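Local atomic coordinates of putative cytochrome P450 154A1 (Streptomyces coelicolor, PDB entry 1ODO), a protein that belongs to the cytochrome P450 family of haem proteins and holds a haem together with a bound 4-phenyl-1H-imidazole. Residues V47-L52 against I315-A320; V58-R63 against K290-R295. One frame throughout, in Å; residues are numbered along the deposited sequence.

Contact 1 (V47-L52 against I315-A320). With HEM (protoporphyrin IX containing Fe), chain B.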
ATOM      1  N   VAL A  47       0.320  17.816  10.014  1.00 13.86           N
ATOM      2  CA  VAL A  47       0.381  18.080  11.450  1.00 14.20           C
ATOM      3  C   VAL A  47      -0.912  17.557  12.074  1.00 13.90           C
ATOM      4  O   VAL A  47      -0.893  16.794  13.042  1.00 12.57           O
ATOM      5  CB  VAL A  47       0.522  19.592  11.734  1.00 14.81           C
ATOM      6  CG1 VAL A  47       0.449  19.858  13.235  1.00 16.85           C
ATOM      7  CG2 VAL A  47       1.847  20.094  11.181  1.00 17.72           C
ATOM      8  N   LEU A  48      -2.037  17.964  11.497  1.00 12.67           N
ATOM      9  CA  LEU A  48      -3.341  17.540  11.985  1.00 12.20           C
ATOM     10  C   LEU A  48      -3.493  16.028  11.835  1.00 12.12           C
ATOM     11  O   LEU A  48      -3.979  15.342  12.736  1.00 11.88           O
ATOM     12  CB  LEU A  48      -4.450  18.257  11.203  1.00 13.51           C
ATOM     13  CG  LEU A  48      -5.891  17.836  11.506  1.00 13.54           C
ATOM     14  CD1 LEU A  48      -6.194  18.049  12.988  1.00 15.31           C
ATOM     15  CD2 LEU A  48      -6.854  18.656  10.641  1.00 14.06           C
ATOM     16  N   LEU A  49      -3.066  15.501  10.696  1.00 11.71           N
ATOM     17  CA  LEU A  49      -3.179  14.068  10.467  1.00 12.76           C
ATOM     18  C   LEU A  49      -2.419  13.277  11.544  1.00 13.41           C
ATOM     19  O   LEU A  49      -2.954  12.324  12.107  1.00 14.14           O
ATOM     20  CB  LEU A  49      -2.672  13.726   9.062  1.00 14.40           C
ATOM     21  CG  LEU A  49      -3.073  12.384   8.440  1.00 15.39           C
ATOM     22  CD1 LEU A  49      -4.552  12.083   8.685  1.00 12.62           C
ATOM     23  CD2 LEU A  49      -2.778  12.437   6.939  1.00 15.54           C
ATOM     24  N   LYS A  50      -1.188  13.675  11.847  1.00 12.30           N
ATOM     25  CA  LYS A  50      -0.408  12.972  12.865  1.00 13.36           C
ATOM     26  C   LYS A  50      -1.084  13.029  14.232  1.00 12.77           C
ATOM     27  O   LYS A  50      -0.987  12.084  15.021  1.00 12.82           O
ATOM     28  CB  LYS A  50       1.004  13.548  12.960  1.00 12.58           C
ATOM     29  CG  LYS A  50       1.907  13.150  11.802  1.00 16.89           C
ATOM     30  CD  LYS A  50       3.274  13.790  11.959  1.00 20.90           C
ATOM     31  CE  LYS A  50       4.249  13.312  10.908  1.00 25.01           C
ATOM     32  NZ  LYS A  50       5.565  13.992  11.096  1.00 28.68           N
ATOM     33  N   GLN A  51      -1.760  14.136  14.523  1.00 11.30           N
ATOM     34  CA  GLN A  51      -2.444  14.267  15.805  1.00 12.80           C
ATOM     35  C   GLN A  51      -3.632  13.307  15.827  1.00 12.79           C
ATOM     36  O   GLN A  51      -3.859  12.610  16.815  1.00 11.97           O
ATOM     37  CB  GLN A  51      -2.927  15.705  16.012  1.00 14.30           C
ATOM     38  CG  GLN A  51      -1.790  16.707  16.028  1.00 17.20           C
ATOM     39  CD  GLN A  51      -2.262  18.140  16.129  1.00 20.53           C
ATOM     40  OE1 GLN A  51      -3.298  18.504  15.572  1.00 18.51           O
ATOM     41  NE2 GLN A  51      -1.488  18.969  16.825  1.00 21.78           N
ATOM     42  N   LEU A  52      -4.385  13.262  14.733  1.00 10.36           N
ATOM     43  CA  LEU A  52      -5.540  12.373  14.662  1.00  9.98           C
ATOM     44  C   LEU A  52      -5.111  10.908  14.728  1.00 11.46           C
ATOM     45  O   LEU A  52      -5.768  10.091  15.373  1.00 10.87           O
ATOM     46  CB  LEU A  52      -6.328  12.617  13.371  1.00  9.87           C
ATOM     47  CG  LEU A  52      -7.007  13.990  13.274  1.00  8.95           C
ATOM     48  CD1 LEU A  52      -7.580  14.171  11.877  1.00 10.29           C
ATOM     49  CD2 LEU A  52      -8.109  14.100  14.331  1.00  9.34           C
ATOM     50  N   ILE A 315     -13.254   9.700   8.854  1.00 11.71           N
ATOM     51  CA  ILE A 315     -12.036  10.463   8.605  1.00 12.48           C
ATOM     52  C   ILE A 315     -11.189   9.696   7.599  1.00 13.02           C
ATOM     53  O   ILE A 315     -10.832   8.540   7.832  1.00 11.97           O
ATOM     54  CB  ILE A 315     -11.231  10.638   9.904  1.00 11.52           C
ATOM     55  CG1 ILE A 315     -12.042  11.464  10.902  1.00 12.40           C
ATOM     56  CG2 ILE A 315      -9.878  11.289   9.603  1.00 13.23           C
ATOM     57  CD1 ILE A 315     -11.452  11.496  12.302  1.00 11.77           C
ATOM     58  N   LEU A 316     -10.877  10.341   6.482  1.00 11.77           N
ATOM     59  CA  LEU A 316     -10.073   9.730   5.428  1.00 11.85           C
ATOM     60  C   LEU A 316      -8.671  10.336   5.382  1.00 11.22           C
ATOM     61  O   LEU A 316      -8.510  11.507   5.058  1.00 12.01           O
ATOM     62  CB  LEU A 316     -10.752   9.941   4.072  1.00 11.13           C
ATOM     63  CG  LEU A 316     -10.063   9.325   2.850  1.00 12.02           C
ATOM     64  CD1 LEU A 316     -10.306   7.817   2.822  1.00 10.78           C
ATOM     65  CD2 LEU A 316     -10.614   9.979   1.588  1.00 13.46           C
ATOM     66  N   ALA A 317      -7.659   9.541   5.704  1.00 11.53           N
ATOM     67  CA  ALA A 317      -6.288  10.038   5.684  1.00  9.79           C
ATOM     68  C   ALA A 317      -5.831  10.120   4.231  1.00 10.90           C
ATOM     69  O   ALA A 317      -5.739   9.098   3.549  1.00 12.43           O
ATOM     70  CB  ALA A 317      -5.376   9.103   6.476  1.00  9.30           C
ATOM     71  N   SER A 318      -5.566  11.335   3.758  1.00 10.29           N
ATOM     72  CA  SER A 318      -5.120  11.552   2.379  1.00  9.64           C
ATOM     73  C   SER A 318      -3.608  11.780   2.376  1.00  9.48           C
ATOM     74  O   SER A 318      -3.122  12.906   2.249  1.00  9.62           O
ATOM     75  CB  SER A 318      -5.867  12.749   1.782  1.00 10.05           C
ATOM     76  OG  SER A 318      -7.252  12.449   1.655  1.00 11.00           O
ATOM     77  N   TYR A 319      -2.881  10.676   2.512  1.00  9.32           N
ATOM     78  CA  TYR A 319      -1.423  10.659   2.552  1.00 10.34           C
ATOM     79  C   TYR A 319      -0.644  11.266   1.396  1.00 10.56           C
ATOM     80  O   TYR A 319       0.325  12.000   1.619  1.00 10.07           O
ATOM     81  CB  TYR A 319      -0.963   9.218   2.768  1.00  9.72           C
ATOM     82  CG  TYR A 319      -1.402   8.648   4.097  1.00 10.73           C
ATOM     83  CD1 TYR A 319      -1.818   7.323   4.204  1.00 13.06           C
ATOM     84  CD2 TYR A 319      -1.365   9.422   5.256  1.00 13.13           C
ATOM     85  CE1 TYR A 319      -2.184   6.780   5.435  1.00 12.89           C
ATOM     86  CE2 TYR A 319      -1.727   8.889   6.494  1.00 13.59           C
ATOM     87  CZ  TYR A 319      -2.133   7.566   6.572  1.00 15.36           C
ATOM     88  OH  TYR A 319      -2.485   7.029   7.791  1.00 14.75           O
ATOM     89  N   ALA A 320      -1.043  10.948   0.168  1.00  9.45           N
ATOM     90  CA  ALA A 320      -0.356  11.475  -1.006  1.00 10.16           C
ATOM     91  C   ALA A 320      -0.385  12.997  -1.030  1.00 10.49           C
ATOM     92  O   ALA A 320       0.645  13.635  -1.251  1.00  9.42           O
ATOM     93  CB  ALA A 320      -0.984  10.913  -2.279  1.00 11.05           C
TER
HETATM   94  CHA HEM B1407      -0.954  -0.847   7.013  1.00 13.23           C
HETATM   95  CHB HEM B1407       1.410  -4.900   5.930  1.00 10.62           C
HETATM   96  CHC HEM B1407       3.537  -2.673   2.211  1.00 11.97           C
HETATM   97  CHD HEM B1407       1.153   1.354   3.292  1.00 10.84           C
HETATM   98  C1A HEM B1407      -0.499  -2.142   7.074  1.00 11.83           C
HETATM   99  C2A HEM B1407      -0.892  -3.149   8.054  1.00 12.21           C
HETATM  100  C3A HEM B1407      -0.238  -4.279   7.750  1.00 12.56           C
HETATM  101  C4A HEM B1407       0.587  -4.017   6.579  1.00 11.45           C
HETATM  102  CMA HEM B1407      -0.315  -5.636   8.473  1.00 12.77           C
HETATM  103  CAA HEM B1407      -1.888  -2.900   9.208  1.00 11.43           C
HETATM  104  CBA HEM B1407      -1.176  -2.263  10.415  1.00 13.19           C
HETATM  105  CGA HEM B1407      -2.067  -1.956  11.618  1.00 12.61           C
HETATM  106  O1A HEM B1407      -3.260  -1.574  11.346  1.00 11.97           O
HETATM  107  O2A HEM B1407      -1.593  -2.083  12.745  1.00 13.65           O
HETATM  108  C1B HEM B1407       2.186  -4.659   4.827  1.00 10.88           C
HETATM  109  C2B HEM B1407       3.030  -5.652   4.186  1.00 12.30           C
HETATM  110  C3B HEM B1407       3.636  -5.030   3.134  1.00 12.00           C
HETATM  111  C4B HEM B1407       3.174  -3.660   3.116  1.00 10.76           C
HETATM  112  CMB HEM B1407       3.173  -7.117   4.651  1.00 12.41           C
HETATM  113  CAB HEM B1407       4.631  -5.608   2.110  1.00 11.92           C
HETATM  114  CBB HEM B1407       5.982  -6.035   2.707  1.00 17.57           C
HETATM  115  C1C HEM B1407       3.072  -1.366   2.191  1.00 10.22           C
HETATM  116  C2C HEM B1407       3.482  -0.361   1.198  1.00 10.85           C
HETATM  117  C3C HEM B1407       2.808   0.772   1.497  1.00  9.99           C
HETATM  118  C4C HEM B1407       1.997   0.481   2.662  1.00 10.72           C
HETATM  119  CMC HEM B1407       4.499  -0.650   0.051  1.00  8.45           C
HETATM  120  CAC HEM B1407       2.804   2.165   0.813  1.00 10.21           C
HETATM  121  CBC HEM B1407       4.168   2.773   0.466  1.00  9.07           C
HETATM  122  C1D HEM B1407       0.367   1.123   4.387  1.00 12.34           C
HETATM  123  C2D HEM B1407      -0.522   2.080   5.004  1.00 12.80           C
HETATM  124  C3D HEM B1407      -1.124   1.462   6.046  1.00 12.54           C
HETATM  125  C4D HEM B1407      -0.598   0.116   6.091  1.00 13.26           C
HETATM  126  CMD HEM B1407      -0.725   3.528   4.513  1.00 12.79           C
HETATM  127  CAD HEM B1407      -2.184   2.077   6.974  1.00 16.04           C
HETATM  128  CBD HEM B1407      -1.736   3.162   7.959  1.00 17.12           C
HETATM  129  CGD HEM B1407      -2.977   3.630   8.688  1.00 16.08           C
HETATM  130  O1D HEM B1407      -3.419   4.760   8.445  1.00 14.98           O
HETATM  131  O2D HEM B1407      -3.508   2.806   9.468  1.00 17.29           O
HETATM  132  NA  HEM B1407       0.404  -2.697   6.198  1.00 11.11           N
HETATM  133  NB  HEM B1407       2.285  -3.449   4.149  1.00 10.62           N
HETATM  134  NC  HEM B1407       2.171  -0.825   3.074  1.00 10.01           N
HETATM  135  ND  HEM B1407       0.310  -0.093   5.062  1.00 11.20           N
HETATM  136 FE   HEM B1407       1.295  -1.748   4.632  1.00 11.03          FE

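Contact 2 (V58-R63 against K290-R295). With HEM (protoporphyrin IX containing Fe), chain B.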
ATOM      1  N   VAL A  58      -9.804   8.869  18.040  1.00 14.27           N
ATOM      2  CA  VAL A  58      -9.956   8.477  16.643  1.00 12.72           C
ATOM      3  C   VAL A  58      -9.807   6.961  16.602  1.00 13.23           C
ATOM      4  O   VAL A  58      -8.933   6.399  17.268  1.00 12.85           O
ATOM      5  CB  VAL A  58      -8.893   9.156  15.763  1.00 13.13           C
ATOM      6  CG1 VAL A  58      -8.976   8.633  14.342  1.00 13.34           C
ATOM      7  CG2 VAL A  58      -9.112  10.671  15.783  1.00 13.05           C
ATOM      8  N   SER A  59     -10.654   6.303  15.816  1.00 13.58           N
ATOM      9  CA  SER A  59     -10.617   4.845  15.710  1.00 12.52           C
ATOM     10  C   SER A  59     -10.822   4.263  14.315  1.00 13.39           C
ATOM     11  O   SER A  59     -11.400   4.906  13.437  1.00 12.92           O
ATOM     12  CB  SER A  59     -11.692   4.271  16.638  1.00 13.41           C
ATOM     13  OG  SER A  59     -11.962   2.906  16.370  1.00 12.67           O
ATOM     14  N   LYS A  60     -10.349   3.030  14.134  1.00 13.67           N
ATOM     15  CA  LYS A  60     -10.476   2.319  12.867  1.00 13.36           C
ATOM     16  C   LYS A  60     -11.519   1.214  13.045  1.00 14.48           C
ATOM     17  O   LYS A  60     -11.792   0.454  12.116  1.00 13.28           O
ATOM     18  CB  LYS A  60      -9.148   1.671  12.453  1.00 14.04           C
ATOM     19  CG  LYS A  60      -8.016   2.644  12.146  1.00 12.60           C
ATOM     20  CD  LYS A  60      -6.997   2.008  11.203  1.00 12.66           C
ATOM     21  CE  LYS A  60      -7.592   1.834   9.804  1.00 12.37           C
ATOM     22  NZ  LYS A  60      -6.818   0.895   8.949  1.00 13.95           N
ATOM     23  N   ASP A  61     -12.088   1.119  14.249  1.00 13.53           N
ATOM     24  CA  ASP A  61     -13.096   0.100  14.550  1.00 13.97           C
ATOM     25  C   ASP A  61     -14.496   0.614  14.220  1.00 13.77           C
ATOM     26  O   ASP A  61     -15.150   1.238  15.059  1.00 12.13           O
ATOM     27  CB  ASP A  61     -13.018  -0.284  16.034  1.00 14.79           C
ATOM     28  CG  ASP A  61     -13.873  -1.497  16.377  1.00 16.99           C
ATOM     29  OD1 ASP A  61     -14.832  -1.796  15.634  1.00 16.10           O
ATOM     30  OD2 ASP A  61     -13.595  -2.145  17.407  1.00 18.76           O
ATOM     31  N   ALA A  62     -14.945   0.342  12.996  1.00 13.37           N
ATOM     32  CA  ALA A  62     -16.262   0.771  12.529  1.00 15.07           C
ATOM     33  C   ALA A  62     -17.399   0.159  13.337  1.00 16.12           C
ATOM     34  O   ALA A  62     -18.368   0.831  13.680  1.00 14.39           O
ATOM     35  CB  ALA A  62     -16.429   0.414  11.053  1.00 13.93           C
ATOM     36  N   ARG A  63     -17.275  -1.128  13.628  1.00 17.91           N
ATOM     37  CA  ARG A  63     -18.285  -1.840  14.392  1.00 21.37           C
ATOM     38  C   ARG A  63     -18.576  -1.130  15.713  1.00 20.52           C
ATOM     39  O   ARG A  63     -19.731  -0.975  16.106  1.00 21.46           O
ATOM     40  CB  ARG A  63     -17.797  -3.265  14.652  1.00 24.80           C
ATOM     41  CG  ARG A  63     -18.844  -4.219  15.173  1.00 32.58           C
ATOM     42  CD  ARG A  63     -18.388  -5.670  15.007  1.00 35.96           C
ATOM     43  NE  ARG A  63     -18.261  -6.064  13.602  1.00 38.13           N
ATOM     44  CZ  ARG A  63     -17.192  -5.841  12.843  1.00 38.92           C
ATOM     45  NH1 ARG A  63     -16.133  -5.223  13.344  1.00 41.73           N
ATOM     46  NH2 ARG A  63     -17.183  -6.240  11.576  1.00 38.60           N
ATOM     47  N   LYS A 290      -2.764   6.363  -1.827  1.00  8.84           N
ATOM     48  CA  LYS A 290      -3.123   7.779  -1.761  1.00  9.34           C
ATOM     49  C   LYS A 290      -4.086   8.204  -0.660  1.00  9.79           C
ATOM     50  O   LYS A 290      -3.946   9.291  -0.098  1.00  8.70           O
ATOM     51  CB  LYS A 290      -3.678   8.221  -3.118  1.00 10.18           C
ATOM     52  CG  LYS A 290      -2.685   8.034  -4.263  1.00 11.47           C
ATOM     53  CD  LYS A 290      -3.329   8.302  -5.620  1.00 11.43           C
ATOM     54  CE  LYS A 290      -4.315   7.203  -5.989  1.00 13.16           C
ATOM     55  NZ  LYS A 290      -4.949   7.446  -7.322  1.00 11.86           N
ATOM     56  N   HIS A 291      -5.069   7.359  -0.367  1.00  9.64           N
ATOM     57  CA  HIS A 291      -6.064   7.651   0.668  1.00  9.37           C
ATOM     58  C   HIS A 291      -6.283   6.363   1.445  1.00 11.01           C
ATOM     59  O   HIS A 291      -6.280   5.276   0.858  1.00 11.71           O
ATOM     60  CB  HIS A 291      -7.388   8.079   0.028  1.00  9.53           C
ATOM     61  CG  HIS A 291      -7.278   9.272  -0.868  1.00 10.70           C
ATOM     62  ND1 HIS A 291      -7.214  10.563  -0.390  1.00 10.89           N
ATOM     63  CD2 HIS A 291      -7.228   9.368  -2.218  1.00 11.43           C
ATOM     64  CE1 HIS A 291      -7.129  11.403  -1.407  1.00 11.09           C
ATOM     65  NE2 HIS A 291      -7.135  10.702  -2.528  1.00 12.13           N
ATOM     66  N   LEU A 292      -6.507   6.480   2.750  1.00 11.30           N
ATOM     67  CA  LEU A 292      -6.716   5.294   3.573  1.00 11.95           C
ATOM     68  C   LEU A 292      -8.065   5.219   4.280  1.00 10.99           C
ATOM     69  O   LEU A 292      -8.304   5.918   5.257  1.00 12.83           O
ATOM     70  CB  LEU A 292      -5.587   5.195   4.614  1.00 13.25           C
ATOM     71  CG  LEU A 292      -5.275   3.860   5.316  1.00 14.00           C
ATOM     72  CD1 LEU A 292      -6.415   3.447   6.244  1.00 13.07           C
ATOM     73  CD2 LEU A 292      -5.020   2.793   4.262  1.00 14.69           C
ATOM     74  N   PRO A 293      -8.976   4.380   3.776  1.00 11.85           N
ATOM     75  CA  PRO A 293     -10.289   4.241   4.417  1.00 12.99           C
ATOM     76  C   PRO A 293     -10.126   3.198   5.531  1.00 13.32           C
ATOM     77  O   PRO A 293      -9.517   2.156   5.306  1.00 14.04           O
ATOM     78  CB  PRO A 293     -11.171   3.743   3.280  1.00 13.44           C
ATOM     79  CG  PRO A 293     -10.236   2.900   2.486  1.00 16.11           C
ATOM     80  CD  PRO A 293      -8.948   3.696   2.469  1.00 13.27           C
ATOM     81  N   LEU A 294     -10.623   3.466   6.735  1.00 13.28           N
ATOM     82  CA  LEU A 294     -11.323   4.691   7.085  1.00 12.20           C
ATOM     83  C   LEU A 294     -11.220   4.782   8.611  1.00 12.68           C
ATOM     84  O   LEU A 294     -10.966   3.778   9.278  1.00 11.46           O
ATOM     85  CB  LEU A 294     -12.792   4.579   6.661  1.00 13.63           C
ATOM     86  CG  LEU A 294     -13.661   5.835   6.584  1.00 14.66           C
ATOM     87  CD1 LEU A 294     -13.071   6.806   5.565  1.00 12.06           C
ATOM     88  CD2 LEU A 294     -15.088   5.439   6.180  1.00 14.01           C
ATOM     89  N   ARG A 295     -11.390   5.980   9.159  1.00 11.08           N
ATOM     90  CA  ARG A 295     -11.318   6.169  10.602  1.00 10.84           C
ATOM     91  C   ARG A 295     -12.572   6.903  11.054  1.00 11.51           C
ATOM     92  O   ARG A 295     -13.275   7.485  10.232  1.00 12.57           O
ATOM     93  CB  ARG A 295     -10.062   6.954  10.984  1.00 10.20           C
ATOM     94  CG  ARG A 295      -8.808   6.084  11.037  1.00  8.74           C
ATOM     95  CD  ARG A 295      -7.581   6.906  11.410  1.00 11.93           C
ATOM     96  NE  ARG A 295      -6.434   6.072  11.764  1.00 11.81           N
ATOM     97  CZ  ARG A 295      -5.659   5.431  10.892  1.00 12.11           C
ATOM     98  NH1 ARG A 295      -5.889   5.514   9.587  1.00  8.89           N
ATOM     99  NH2 ARG A 295      -4.638   4.710  11.333  1.00 12.17           N
TER
HETATM  100  CHA HEM B1407      -0.954  -0.847   7.013  1.00 13.23           C
HETATM  101  CHB HEM B1407       1.410  -4.900   5.930  1.00 10.62           C
HETATM  102  CHC HEM B1407       3.537  -2.673   2.211  1.00 11.97           C
HETATM  103  CHD HEM B1407       1.153   1.354   3.292  1.00 10.84           C
HETATM  104  C1A HEM B1407      -0.499  -2.142   7.074  1.00 11.83           C
HETATM  105  C2A HEM B1407      -0.892  -3.149   8.054  1.00 12.21           C
HETATM  106  C3A HEM B1407      -0.238  -4.279   7.750  1.00 12.56           C
HETATM  107  C4A HEM B1407       0.587  -4.017   6.579  1.00 11.45           C
HETATM  108  CMA HEM B1407      -0.315  -5.636   8.473  1.00 12.77           C
HETATM  109  CAA HEM B1407      -1.888  -2.900   9.208  1.00 11.43           C
HETATM  110  CBA HEM B1407      -1.176  -2.263  10.415  1.00 13.19           C
HETATM  111  CGA HEM B1407      -2.067  -1.956  11.618  1.00 12.61           C
HETATM  112  O1A HEM B1407      -3.260  -1.574  11.346  1.00 11.97           O
HETATM  113  O2A HEM B1407      -1.593  -2.083  12.745  1.00 13.65           O
HETATM  114  C1B HEM B1407       2.186  -4.659   4.827  1.00 10.88           C
HETATM  115  C2B HEM B1407       3.030  -5.652   4.186  1.00 12.30           C
HETATM  116  C3B HEM B1407       3.636  -5.030   3.134  1.00 12.00           C
HETATM  117  C4B HEM B1407       3.174  -3.660   3.116  1.00 10.76           C
HETATM  118  CMB HEM B1407       3.173  -7.117   4.651  1.00 12.41           C
HETATM  119  CAB HEM B1407       4.631  -5.608   2.110  1.00 11.92           C
HETATM  120  CBB HEM B1407       5.982  -6.035   2.707  1.00 17.57           C
HETATM  121  C1C HEM B1407       3.072  -1.366   2.191  1.00 10.22           C
HETATM  122  C2C HEM B1407       3.482  -0.361   1.198  1.00 10.85           C
HETATM  123  C3C HEM B1407       2.808   0.772   1.497  1.00  9.99           C
HETATM  124  C4C HEM B1407       1.997   0.481   2.662  1.00 10.72           C
HETATM  125  CMC HEM B1407       4.499  -0.650   0.051  1.00  8.45           C
HETATM  126  CAC HEM B1407       2.804   2.165   0.813  1.00 10.21           C
HETATM  127  CBC HEM B1407       4.168   2.773   0.466  1.00  9.07           C
HETATM  128  C1D HEM B1407       0.367   1.123   4.387  1.00 12.34           C
HETATM  129  C2D HEM B1407      -0.522   2.080   5.004  1.00 12.80           C
HETATM  130  C3D HEM B1407      -1.124   1.462   6.046  1.00 12.54           C
HETATM  131  C4D HEM B1407      -0.598   0.116   6.091  1.00 13.26           C
HETATM  132  CMD HEM B1407      -0.725   3.528   4.513  1.00 12.79           C
HETATM  133  CAD HEM B1407      -2.184   2.077   6.974  1.00 16.04           C
HETATM  134  CBD HEM B1407      -1.736   3.162   7.959  1.00 17.12           C
HETATM  135  CGD HEM B1407      -2.977   3.630   8.688  1.00 16.08           C
HETATM  136  O1D HEM B1407      -3.419   4.760   8.445  1.00 14.98           O
HETATM  137  O2D HEM B1407      -3.508   2.806   9.468  1.00 17.29           O
HETATM  138  NA  HEM B1407       0.404  -2.697   6.198  1.00 11.11           N
HETATM  139  NB  HEM B1407       2.285  -3.449   4.149  1.00 10.62           N
HETATM  140  NC  HEM B1407       2.171  -0.825   3.074  1.00 10.01           N
HETATM  141  ND  HEM B1407       0.310  -0.093   5.062  1.00 11.20           N
HETATM  142 FE   HEM B1407       1.295  -1.748   4.632  1.00 11.03          FE
HETATM  143  O   HOH W   1     -12.451   0.986   9.579  1.00 14.67           O

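Contact 1 (V47-L52 against I315-A320)
Leu-49 reaches from helix 46-52 to the end of strand 314-317 and the first turn of helix 319-322. Its CB leaves the helix toward the strand. CG stands anti to the backbone N (chi1 -162°), and the two methyls part from there. CD1 drops onto Ala-317, with its nearest approach to CB at 3.8 Å. CD2 goes to the Tyr-319 ring, lying 3.7 Å from CE2 and about as far from CD2 of the ring. It meets the ring obliquely, and the two side chains cross at about a right angle. Ala-317 CB lies over one face of the same ring, 3.5 Å above its plane and toward the rim. One turn on, Leu-52 CD1 touches Ile-315 CG2 more loosely, at 4.3 Å. This is a helix packed on the mixed beta-sheet of the P450 fold, and Val-43 of the neighbouring strand 38-43 also touches Leu-49, Leu-52 and Ile-315. No hydrogen bond crosses between the segments. Tyr-319 OH instead donates to haem O1D at 2.5 Å, and that oxygen lies in the plane of the ring. Ring CE1 also touches the haem methyl CMD, at 3.7 Å.

Contact 2 (V58-R63 against K290-R295)
Lys-60 lies across Arg-295 where the outermost strand 58-59 meets strand 292-297 in the mixed beta-sheet of the P450 fold. The aliphatic part of the lysine runs obliquely over the arginine. Its CD sits over one guanidinium face, toward the rim, 3.6 Å from Arg-295 NH2. Val-58 comes from another direction, crossing the arginine chain at about a right angle. Its CG1 meets Arg-295 CD at 3.7 Å and lies near the guanidinium plane, at the edge. The arginine chain is extended from CG to NE and carries the guanidinium to a haem propionate. There NH1 donates to haem O1D at 2.8 Å and NH2 to haem O2D at 2.9 Å. Haem CGD lies in the guanidinium plane, but the carboxylate is twisted well out of it. The paired bonds probably limit rotation of the guanidinium. The lysine chain bends at chi3 (70°), and its NZ bonds to Phe-88 O. That amine also makes a cation-pi contact with Phe-88 and passes Leu-292 CD1; the lysine and leucine side chains cross at about a right angle. The backbones meet in a CA-H...O contact, with Arg-295 CA 3.1 Å from Ser-59 O and an angle at H of 124°.

The centres of contacts 1 and 2 lie about 11 Å apart, on the same side of the chain's centre. Along the chain the order is 47-52, 58-63, 290-295, 315-320, so contact 2 falls within the span between the partners of contact 1. Both use the mixed sheet, where strands 292-297 and 314-317 are antiparallel neighbours. Ile-315 N and Arg-295 O, 2.6 Å apart, probably form a hydrogen bond between them. Just beyond the ends of these strands, Ser-318 OG and His-291 ND1 probably pair as well. Helix 46-52 leads on to strand 58-59, and Leu-52 O packs on Val-58 CB. Tyr-319, just after strand 314-317, and Arg-295 share haem oxygen O1D, so both contacts help hold the cofactor.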